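Local coordinates for Ctr9 protein (Myceliophthora thermophila, PDB 6AF0) that probably binds the RNA polymerase II complex as the whole protein, of which this chain is a long helical part carrying tetratricopeptide repeats, at residues Leu149-Ala154 and Glu172-Ala177; Pro141-Arg146 and Phe181-Arg186; Trp97-Ala102 and Tyr120-Ala125. All coordinates share one frame; numbering follows the deposited sequence.

Contact 1 (Leu149-Ala154 and Glu172-Ala177); sequences LILLKA and EQLRNA
The flat group that reaches across this interface is the Q173 carboxamide, whose two ends meet A154 and the K153 side chain. At its oxygen end OE1 lies 3.6 Å from A154 CA and also touches the A154 methyl; at its nitrogen end NE2 meets the alkyl part of K153, 3.7 Å from CE, the two side chains crossing at about a right angle. The Q173 chain runs straight out beyond CG (chi2 178°), which carries the amide over to helix 140-155. No hydrogen bond spans the segments, and OE1 takes its partner elsewhere, from Q157 NE2.

Next to the amide lies an apolar layer. I150 sets its CB 3.8 Å from A177 CB, beside the close approach of the two backbones, where the CA atoms of I150 and A177 are 5.5 Å apart. Its CG1 stands beside the backbone N and anti to the carbonyl carbon (chi1 -64°), and CD1 thereby meets N176 CB at 3.8 Å, the two side chains again crossing near a right angle. Behind this, L174 CD2 touches both L151 CD2 and A154 CB, each at 4.2 Å. R201 and S205 of helix 193-205 continue the packing beyond L151 and L174 respectively.

The helix segments run antiparallel, 161° between their directions, with their axes 8.7 Å apart at closest. Small A154 and A177, both with CB directed at the opposite helix, suit that spacing. Since no hydrogen bond or salt bridge joins the segments, the pairing rests on van der Waals packing, apolar in the layer of I150, L151, L174 and A177 and amide-to-alkyl at Q173, whose oxygen is held by a residue beyond them.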
loop_
_atom_site.group_PDB
_atom_site.type_symbol
_atom_site.label_atom_id
_atom_site.label_comp_id
_atom_site.label_asym_id
_atom_site.label_seq_id
_atom_site.Cartn_x
_atom_site.Cartn_y
_atom_site.Cartn_z
ATOM N N LEU A 149 -25.710 43.194 -3.739
ATOM C CA LEU A 149 -25.997 42.722 -2.404
ATOM C C LEU A 149 -26.071 41.225 -2.436
ATOM O O LEU A 149 -25.446 40.537 -1.647
ATOM C CB LEU A 149 -27.336 43.281 -1.919
ATOM C CG LEU A 149 -27.781 42.930 -0.495
ATOM C CD1 LEU A 149 -27.121 43.850 0.508
ATOM C CD2 LEU A 149 -29.289 43.046 -0.391
ATOM N N ILE A 150 -26.836 40.714 -3.369
ATOM C CA ILE A 150 -27.066 39.296 -3.410
ATOM C C ILE A 150 -25.727 38.582 -3.580
ATOM O O ILE A 150 -25.454 37.595 -2.891
ATOM C CB ILE A 150 -28.092 38.925 -4.500
ATOM C CG1 ILE A 150 -29.465 39.547 -4.168
ATOM C CG2 ILE A 150 -28.236 37.407 -4.615
ATOM C CD1 ILE A 150 -30.515 39.340 -5.232
ATOM N N LEU A 151 -24.877 39.100 -4.458
ATOM C CA LEU A 151 -23.527 38.536 -4.629
ATOM C C LEU A 151 -22.734 38.510 -3.322
ATOM O O LEU A 151 -22.253 37.466 -2.887
ATOM C CB LEU A 151 -22.718 39.333 -5.657
ATOM C CG LEU A 151 -23.049 39.181 -7.156
ATOM C CD1 LEU A 151 -22.129 40.092 -7.947
ATOM C CD2 LEU A 151 -22.965 37.746 -7.675
ATOM N N LEU A 152 -22.601 39.667 -2.700
ATOM C CA LEU A 152 -21.913 39.765 -1.427
ATOM C C LEU A 152 -22.465 38.845 -0.331
ATOM O O LEU A 152 -21.719 38.367 0.517
ATOM C CB LEU A 152 -21.961 41.197 -0.932
ATOM C CG LEU A 152 -21.308 42.261 -1.805
ATOM C CD1 LEU A 152 -21.589 43.613 -1.211
ATOM C CD2 LEU A 152 -19.819 42.072 -1.868
ATOM N N LYS A 153 -23.766 38.622 -0.325
ATOM C CA LYS A 153 -24.377 37.721 0.641
ATOM C C LYS A 153 -24.114 36.285 0.200
ATOM O O LYS A 153 -23.840 35.419 1.013
ATOM C CB LYS A 153 -25.889 37.995 0.758
ATOM C CG LYS A 153 -26.436 38.028 2.194
ATOM C CD LYS A 153 -27.671 38.922 2.366
ATOM C CE LYS A 153 -28.741 38.603 1.330
ATOM N NZ LYS A 153 -30.004 39.364 1.529
ATOM N N ALA A 154 -24.185 36.037 -1.099
ATOM C CA ALA A 154 -24.053 34.683 -1.619
ATOM C C ALA A 154 -22.682 34.108 -1.373
ATOM O O ALA A 154 -22.564 32.913 -1.122
ATOM C CB ALA A 154 -24.347 34.652 -3.105
ATOM N N GLU A 172 -29.449 29.444 -6.256
ATOM C CA GLU A 172 -30.647 30.249 -6.455
ATOM C C GLU A 172 -30.413 31.735 -6.207
ATOM O O GLU A 172 -30.933 32.593 -6.926
ATOM C CB GLU A 172 -31.784 29.746 -5.567
ATOM C CG GLU A 172 -32.398 28.454 -6.079
ATOM C CD GLU A 172 -32.417 28.376 -7.602
ATOM O OE1 GLU A 172 -33.119 29.195 -8.240
ATOM O OE2 GLU A 172 -31.719 27.506 -8.176
ATOM N N GLN A 173 -29.631 32.033 -5.181
ATOM C CA GLN A 173 -29.270 33.403 -4.873
ATOM C C GLN A 173 -28.500 34.030 -6.036
ATOM O O GLN A 173 -28.718 35.192 -6.393
ATOM C CB GLN A 173 -28.421 33.443 -3.609
ATOM C CG GLN A 173 -28.984 34.344 -2.524
ATOM C CD GLN A 173 -28.159 34.352 -1.244
ATOM O OE1 GLN A 173 -27.378 33.437 -0.953
ATOM N NE2 GLN A 173 -28.341 35.395 -0.464
ATOM N N LEU A 174 -27.604 33.248 -6.632
ATOM C CA LEU A 174 -26.854 33.708 -7.801
ATOM C C LEU A 174 -27.808 34.022 -8.946
ATOM O O LEU A 174 -27.666 35.055 -9.605
ATOM C CB LEU A 174 -25.801 32.676 -8.242
ATOM C CG LEU A 174 -24.620 32.438 -7.282
ATOM C CD1 LEU A 174 -23.789 31.269 -7.765
ATOM C CD2 LEU A 174 -23.744 33.666 -7.091
ATOM N N ARG A 175 -28.786 33.140 -9.159
ATOM C CA ARG A 175 -29.815 33.361 -10.183
ATOM C C ARG A 175 -30.561 34.656 -9.932
ATOM O O ARG A 175 -30.814 35.407 -10.868
ATOM C CB ARG A 175 -30.790 32.197 -10.246
ATOM C CG ARG A 175 -30.186 30.973 -10.891
ATOM C CD ARG A 175 -31.056 29.753 -10.672
ATOM N NE ARG A 175 -30.593 28.614 -11.465
ATOM C CZ ARG A 175 -30.922 27.346 -11.231
ATOM N NH1 ARG A 175 -31.718 27.037 -10.217
ATOM N NH2 ARG A 175 -30.464 26.375 -12.016
ATOM N N ASN A 176 -30.892 34.930 -8.670
ATOM C CA ASN A 176 -31.606 36.161 -8.335
ATOM C C ASN A 176 -30.767 37.369 -8.667
ATOM O O ASN A 176 -31.256 38.316 -9.256
ATOM C CB ASN A 176 -31.998 36.202 -6.860
ATOM C CG ASN A 176 -33.109 35.228 -6.518
ATOM O OD1 ASN A 176 -33.948 34.895 -7.359
ATOM N ND2 ASN A 176 -33.131 34.777 -5.263
ATOM N N ALA A 177 -29.498 37.327 -8.277
ATOM C CA ALA A 177 -28.542 38.386 -8.621
ATOM C C ALA A 177 -28.479 38.607 -10.125
ATOM O O ALA A 177 -28.516 39.745 -10.619
ATOM C CB ALA A 177 -27.167 38.023 -8.103
#

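Contact 2 (Pro141-Arg146 and Phe181-Arg186); sequences PLFLAR and FEEAIR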
loop_
_atom_site.group_PDB
_atom_site.type_symbol
_atom_site.label_atom_id
_atom_site.label_comp_id
_atom_site.label_asym_id
_atom_site.label_seq_id
_atom_site.Cartn_x
_atom_site.Cartn_y
_atom_site.Cartn_z
ATOM N N PRO A 141 -30.474 52.226 -10.183
ATOM C CA PRO A 141 -29.424 51.992 -9.204
ATOM C C PRO A 141 -29.801 50.976 -8.146
ATOM O O PRO A 141 -28.934 50.363 -7.548
ATOM C CB PRO A 141 -29.200 53.380 -8.607
ATOM C CG PRO A 141 -29.587 54.318 -9.717
ATOM C CD PRO A 141 -30.774 53.664 -10.333
ATOM N N LEU A 142 -31.089 50.804 -7.922
ATOM C CA LEU A 142 -31.571 49.820 -6.974
ATOM C C LEU A 142 -31.561 48.409 -7.544
ATOM O O LEU A 142 -31.456 47.443 -6.794
ATOM C CB LEU A 142 -32.980 50.187 -6.496
ATOM C CG LEU A 142 -33.083 51.319 -5.472
ATOM C CD1 LEU A 142 -34.516 51.396 -4.983
ATOM C CD2 LEU A 142 -32.146 51.082 -4.296
ATOM N N PHE A 143 -31.698 48.288 -8.861
ATOM C CA PHE A 143 -31.546 46.997 -9.515
ATOM C C PHE A 143 -30.109 46.540 -9.418
ATOM O O PHE A 143 -29.850 45.377 -9.137
ATOM C CB PHE A 143 -31.924 47.061 -10.986
ATOM C CG PHE A 143 -33.374 47.341 -11.246
ATOM C CD1 PHE A 143 -34.382 46.704 -10.520
ATOM C CD2 PHE A 143 -33.736 48.214 -12.259
ATOM C CE1 PHE A 143 -35.719 46.971 -10.782
ATOM C CE2 PHE A 143 -35.063 48.483 -12.522
ATOM C CZ PHE A 143 -36.054 47.859 -11.792
ATOM N N LEU A 144 -29.184 47.453 -9.681
ATOM C CA LEU A 144 -27.777 47.192 -9.433
ATOM C C LEU A 144 -27.528 46.743 -8.005
ATOM O O LEU A 144 -26.963 45.653 -7.791
ATOM C CB LEU A 144 -26.912 48.421 -9.728
ATOM C CG LEU A 144 -26.107 48.387 -11.022
ATOM C CD1 LEU A 144 -25.110 49.530 -11.053
ATOM C CD2 LEU A 144 -25.365 47.078 -11.221
ATOM N N ALA A 145 -27.946 47.590 -7.056
ATOM C CA ALA A 145 -27.790 47.355 -5.611
ATOM C C ALA A 145 -28.242 45.960 -5.200
ATOM O O ALA A 145 -27.578 45.309 -4.409
ATOM C CB ALA A 145 -28.563 48.404 -4.817
ATOM N N ARG A 146 -29.371 45.511 -5.737
ATOM C CA ARG A 146 -29.873 44.171 -5.455
ATOM C C ARG A 146 -28.914 43.112 -5.913
ATOM O O ARG A 146 -28.584 42.193 -5.177
ATOM C CB ARG A 146 -31.211 43.940 -6.144
ATOM C CG ARG A 146 -32.346 44.723 -5.525
ATOM C CD ARG A 146 -32.451 44.414 -4.050
ATOM N NE ARG A 146 -32.955 43.072 -3.797
ATOM C CZ ARG A 146 -34.098 42.808 -3.170
ATOM N NH1 ARG A 146 -34.870 43.800 -2.716
ATOM N NH2 ARG A 146 -34.467 41.543 -2.990
ATOM N N PHE A 181 -29.457 41.923 -12.171
ATOM C CA PHE A 181 -28.469 42.553 -13.040
ATOM C C PHE A 181 -29.009 42.647 -14.461
ATOM O O PHE A 181 -28.806 43.661 -15.139
ATOM C CB PHE A 181 -27.146 41.787 -13.035
ATOM C CG PHE A 181 -26.285 42.048 -11.829
ATOM C CD1 PHE A 181 -25.884 43.328 -11.509
ATOM C CD2 PHE A 181 -25.835 40.995 -11.040
ATOM C CE1 PHE A 181 -25.088 43.560 -10.405
ATOM C CE2 PHE A 181 -25.038 41.211 -9.934
ATOM C CZ PHE A 181 -24.661 42.500 -9.619
ATOM N N GLU A 182 -29.700 41.591 -14.899
ATOM C CA GLU A 182 -30.335 41.573 -16.224
ATOM C C GLU A 182 -31.469 42.592 -16.365
ATOM O O GLU A 182 -31.674 43.185 -17.434
ATOM C CB GLU A 182 -30.800 40.164 -16.602
ATOM C CG GLU A 182 -29.906 39.545 -17.672
ATOM C CD GLU A 182 -30.062 38.042 -17.794
ATOM O OE1 GLU A 182 -31.026 37.481 -17.221
ATOM O OE2 GLU A 182 -29.199 37.425 -18.458
ATOM N N GLU A 183 -32.187 42.809 -15.274
ATOM C CA GLU A 183 -33.192 43.860 -15.221
ATOM C C GLU A 183 -32.551 45.253 -15.383
ATOM O O GLU A 183 -33.044 46.061 -16.177
ATOM C CB GLU A 183 -34.007 43.749 -13.926
ATOM C CG GLU A 183 -34.798 44.988 -13.534
ATOM C CD GLU A 183 -35.952 45.303 -14.468
ATOM O OE1 GLU A 183 -37.104 45.335 -13.982
ATOM O OE2 GLU A 183 -35.725 45.531 -15.681
ATOM N N ALA A 184 -31.459 45.514 -14.653
ATOM C CA ALA A 184 -30.677 46.773 -14.785
ATOM C C ALA A 184 -30.159 47.016 -16.206
ATOM O O ALA A 184 -30.054 48.170 -16.659
ATOM C CB ALA A 184 -29.498 46.766 -13.832
ATOM N N ILE A 185 -29.801 45.913 -16.871
ATOM C CA ILE A 185 -29.449 45.913 -18.283
ATOM C C ILE A 185 -30.663 46.297 -19.136
ATOM O O ILE A 185 -30.582 47.208 -19.979
ATOM C CB ILE A 185 -28.944 44.528 -18.716
ATOM C CG1 ILE A 185 -27.595 44.243 -18.083
ATOM C CG2 ILE A 185 -28.789 44.443 -20.221
ATOM C CD1 ILE A 185 -27.274 42.765 -17.987
ATOM N N ARG A 186 -31.778 45.595 -18.915
ATOM C CA ARG A 186 -33.006 45.816 -19.687
ATOM C C ARG A 186 -33.441 47.270 -19.627
ATOM O O ARG A 186 -33.651 47.910 -20.661
ATOM C CB ARG A 186 -34.130 44.919 -19.190
ATOM C CG ARG A 186 -35.374 44.970 -20.058
ATOM C CD ARG A 186 -36.398 43.937 -19.621
ATOM N NE ARG A 186 -36.878 44.196 -18.260
ATOM C CZ ARG A 186 -37.800 45.106 -17.926
ATOM N NH1 ARG A 186 -38.376 45.875 -18.846
ATOM N NH2 ARG A 186 -38.151 45.257 -16.652
#
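E183 folds over the ring of F143, and the side-chain torsions account for the fit. In E183, CG stands anti to the backbone N (chi1 163°), which sets the methylene over the phenyl ring; the bend at chi2 (68°) then lays the carboxylate along it, its plane 30° from the ring's. The resulting CH-pi contact has E183 CG over the centre of the face, 3.3 Å from the F143 ring centroid. Beyond the methylene the carboxylate passes over the far rim of the ring, OE1 lying 3.5 Å from F143 CZ. The other oxygen is occupied within its own helix: E183 OE2 forms a salt bridge with R186 NH2 at 2.6 Å, a second hold that should help keep the bent chain in place.

F143 projects toward helix 168-188 with its CG beside the backbone N, and its CB rests on the methyl of A184 (CB to CB 3.8 Å). These two residues also bring the backbones nearest, CA to CA 5.3 Å. V187 adds a further contact to F143.

L144 and F181 meet in another way. The CB of L144 points away from the opposite helix, yet one branch returns to it: CD2 comes to the edge of the F181 ring, in its plane, 3.6 Å from CE1. The two side chains cross at about a right angle. L144 also packs on W93 of helix 82-101 and on an apolar side chain of another protein's chain, while A195 of helix 193-205 lies against A184.

The two segments run nearly antiparallel, their axes 8.1 Å apart at closest. Antiparallel helix pairs packed side by side are the building unit of tetratricopeptide-type alpha-solenoids, consistent with the tetratricopeptide-repeat family to which the helix of 181-186 is assigned.

Contact 3 (Trp97-Ala102 and Tyr120-Ala125); sequences WKSREA and YYLQLA
The CH-pi contact is between K98 and Y121: K98 CB sits over the centre of the Y121 ring, 3.6 Å from the centroid and 11° off the normal. The opposite face carries Y120 CD2, offset toward the rim, so both faces of the ring have a neighbour.

Apolar contacts complete its surroundings. A102 CB lies at the ring edge, in plane, 3.7 Å from Y121 CD2, and S99 CA packs on Y121 CB at 3.6 Å where the backbones are nearest (CA to CA 5.0 Å). L122 CD1 also approaches S99, at a modelled distance too short to trust.

Among polar groups, K98 curls at chi2 and chi3, bringing CE to 3.3 Å from Y121 OH, while its NZ makes a long, weak ion pair with D64. No hydrogen bond crosses between the segments; R100 faces away from the pair, its NE bound to an acidic side chain of another protein's chain. An alanine at Y121 removes the ring, which would probably leave a gap between the helices and the K98 chain without the surface it lies on.

Two antiparallel helices (166°) joined by a connecting stretch are consistent with the helical hairpins from which tetratricopeptide-type alpha-solenoids are built.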
loop_
_atom_site.group_PDB
_atom_site.type_symbol
_atom_site.label_atom_id
_atom_site.label_comp_id
_atom_site.label_asym_id
_atom_site.label_seq_id
_atom_site.Cartn_x
_atom_site.Cartn_y
_atom_site.Cartn_z
ATOM N N TRP A 97 -20.194 49.497 0.602
ATOM C CA TRP A 97 -18.793 49.839 0.824
ATOM C C TRP A 97 -18.342 49.323 2.191
ATOM O O TRP A 97 -17.512 48.411 2.272
ATOM C CB TRP A 97 -18.557 51.338 0.709
ATOM C CG TRP A 97 -17.162 51.765 0.968
ATOM C CD1 TRP A 97 -16.408 51.531 2.090
ATOM C CD2 TRP A 97 -16.360 52.556 0.111
ATOM N NE1 TRP A 97 -15.173 52.113 1.962
ATOM C CE2 TRP A 97 -15.117 52.752 0.753
ATOM C CE3 TRP A 97 -16.563 53.113 -1.147
ATOM C CZ2 TRP A 97 -14.077 53.486 0.173
ATOM C CZ3 TRP A 97 -15.525 53.847 -1.730
ATOM C CH2 TRP A 97 -14.298 54.025 -1.067
ATOM N N LYS A 98 -18.910 49.877 3.257
ATOM C CA LYS A 98 -18.544 49.488 4.618
ATOM C C LYS A 98 -18.537 47.988 4.743
ATOM O O LYS A 98 -17.673 47.439 5.393
ATOM C CB LYS A 98 -19.487 50.102 5.672
ATOM C CG LYS A 98 -19.199 51.572 5.986
ATOM C CD LYS A 98 -17.782 51.840 6.507
ATOM C CE LYS A 98 -17.523 51.145 7.844
ATOM N NZ LYS A 98 -16.093 51.165 8.266
ATOM N N SER A 99 -19.495 47.336 4.102
ATOM C CA SER A 99 -19.532 45.871 4.042
ATOM C C SER A 99 -18.230 45.297 3.536
ATOM O O SER A 99 -17.705 44.337 4.126
ATOM C CB SER A 99 -20.668 45.388 3.134
ATOM O OG SER A 99 -20.382 44.130 2.549
ATOM N N ARG A 100 -17.720 45.875 2.445
ATOM C CA ARG A 100 -16.523 45.355 1.795
ATOM C C ARG A 100 -15.302 45.377 2.728
ATOM O O ARG A 100 -14.641 44.361 2.902
ATOM C CB ARG A 100 -16.242 46.099 0.487
ATOM C CG ARG A 100 -17.235 45.761 -0.618
ATOM C CD ARG A 100 -16.820 46.278 -1.995
ATOM N NE ARG A 100 -18.002 46.318 -2.854
ATOM C CZ ARG A 100 -18.775 47.387 -3.051
ATOM N NH1 ARG A 100 -18.490 48.578 -2.500
ATOM N NH2 ARG A 100 -19.837 47.262 -3.838
ATOM N N GLU A 101 -15.039 46.518 3.352
ATOM C CA GLU A 101 -13.933 46.656 4.305
ATOM C C GLU A 101 -14.137 45.963 5.684
ATOM O O GLU A 101 -13.236 45.949 6.524
ATOM C CB GLU A 101 -13.643 48.140 4.518
ATOM C CG GLU A 101 -12.967 48.818 3.331
ATOM C CD GLU A 101 -12.644 50.284 3.591
ATOM O OE1 GLU A 101 -12.760 50.744 4.751
ATOM O OE2 GLU A 101 -12.276 50.992 2.632
ATOM N N ALA A 102 -15.307 45.376 5.912
ATOM C CA ALA A 102 -15.622 44.724 7.189
ATOM C C ALA A 102 -14.905 43.366 7.398
ATOM O O ALA A 102 -14.289 42.833 6.484
ATOM C CB ALA A 102 -17.131 44.534 7.294
ATOM N N TYR A 120 -23.464 42.440 9.325
ATOM C CA TYR A 120 -24.090 43.613 9.898
ATOM C C TYR A 120 -24.409 44.670 8.833
ATOM O O TYR A 120 -25.575 45.073 8.670
ATOM C CB TYR A 120 -23.173 44.192 10.965
ATOM C CG TYR A 120 -23.661 45.477 11.555
ATOM C CD1 TYR A 120 -24.752 45.489 12.415
ATOM C CD2 TYR A 120 -23.030 46.676 11.262
ATOM C CE1 TYR A 120 -25.207 46.664 12.964
ATOM C CE2 TYR A 120 -23.482 47.859 11.806
ATOM C CZ TYR A 120 -24.564 47.842 12.658
ATOM O OH TYR A 120 -25.009 49.014 13.192
ATOM N N TYR A 121 -23.375 45.103 8.112
ATOM C CA TYR A 121 -23.531 46.076 7.015
ATOM C C TYR A 121 -24.451 45.541 5.885
ATOM O O TYR A 121 -25.209 46.295 5.262
ATOM C CB TYR A 121 -22.162 46.489 6.463
ATOM C CG TYR A 121 -21.298 47.222 7.461
ATOM C CD1 TYR A 121 -21.713 48.425 8.015
ATOM C CD2 TYR A 121 -20.063 46.722 7.847
ATOM C CE1 TYR A 121 -20.923 49.106 8.936
ATOM C CE2 TYR A 121 -19.268 47.398 8.759
ATOM C CZ TYR A 121 -19.703 48.585 9.304
ATOM O OH TYR A 121 -18.900 49.236 10.208
ATOM N N LEU A 122 -24.394 44.239 5.644
ATOM C CA LEU A 122 -25.239 43.626 4.629
ATOM C C LEU A 122 -26.690 43.779 4.997
ATOM O O LEU A 122 -27.470 44.306 4.228
ATOM C CB LEU A 122 -24.888 42.149 4.424
ATOM C CG LEU A 122 -23.984 41.853 3.218
ATOM C CD1 LEU A 122 -22.704 42.668 3.221
ATOM C CD2 LEU A 122 -23.628 40.386 3.169
ATOM N N GLN A 123 -27.040 43.341 6.193
ATOM C CA GLN A 123 -28.401 43.465 6.680
ATOM C C GLN A 123 -28.842 44.929 6.687
ATOM O O GLN A 123 -29.960 45.238 6.295
ATOM C CB GLN A 123 -28.505 42.876 8.073
ATOM C CG GLN A 123 -29.924 42.800 8.617
ATOM C CD GLN A 123 -29.989 42.396 10.087
ATOM O OE1 GLN A 123 -31.039 41.956 10.558
ATOM N NE2 GLN A 123 -28.871 42.540 10.822
ATOM N N LEU A 124 -27.970 45.836 7.115
ATOM C CA LEU A 124 -28.313 47.268 7.073
ATOM C C LEU A 124 -28.577 47.767 5.645
ATOM O O LEU A 124 -29.488 48.559 5.397
ATOM C CB LEU A 124 -27.221 48.108 7.713
ATOM C CG LEU A 124 -27.132 48.059 9.239
ATOM C CD1 LEU A 124 -25.925 48.863 9.698
ATOM C CD2 LEU A 124 -28.396 48.583 9.907
ATOM N N ALA A 125 -27.763 47.297 4.711
ATOM C CA ALA A 125 -27.940 47.604 3.304
ATOM C C ALA A 125 -29.271 47.079 2.795
ATOM O O ALA A 125 -29.924 47.730 1.994
ATOM C CB ALA A 125 -26.805 47.001 2.493
#

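From the N terminus, contact 3 comes first: helix 82-101 and helix 118-135 pair and close the loop 103-119. The chain then enters helix 140-155, and its partner helix 168-188 returns antiparallel to it. Contact 1 closes the inner loop 155-171, and contact 2 the wider one, 147-180, so contact 1 lies within contact 2 and both follow contact 3 in series; none cross. Contacts 1 and 2 are two levels of one helix pair, with centres 12 Å apart, and meet where L151 CD1 lies 3.7 Å from F181 CE2. Contact 3 joins contact 1 through L149 and K153, packed on A125 and L122, but does not touch contact 2. Together they tie four successive helices into one stack.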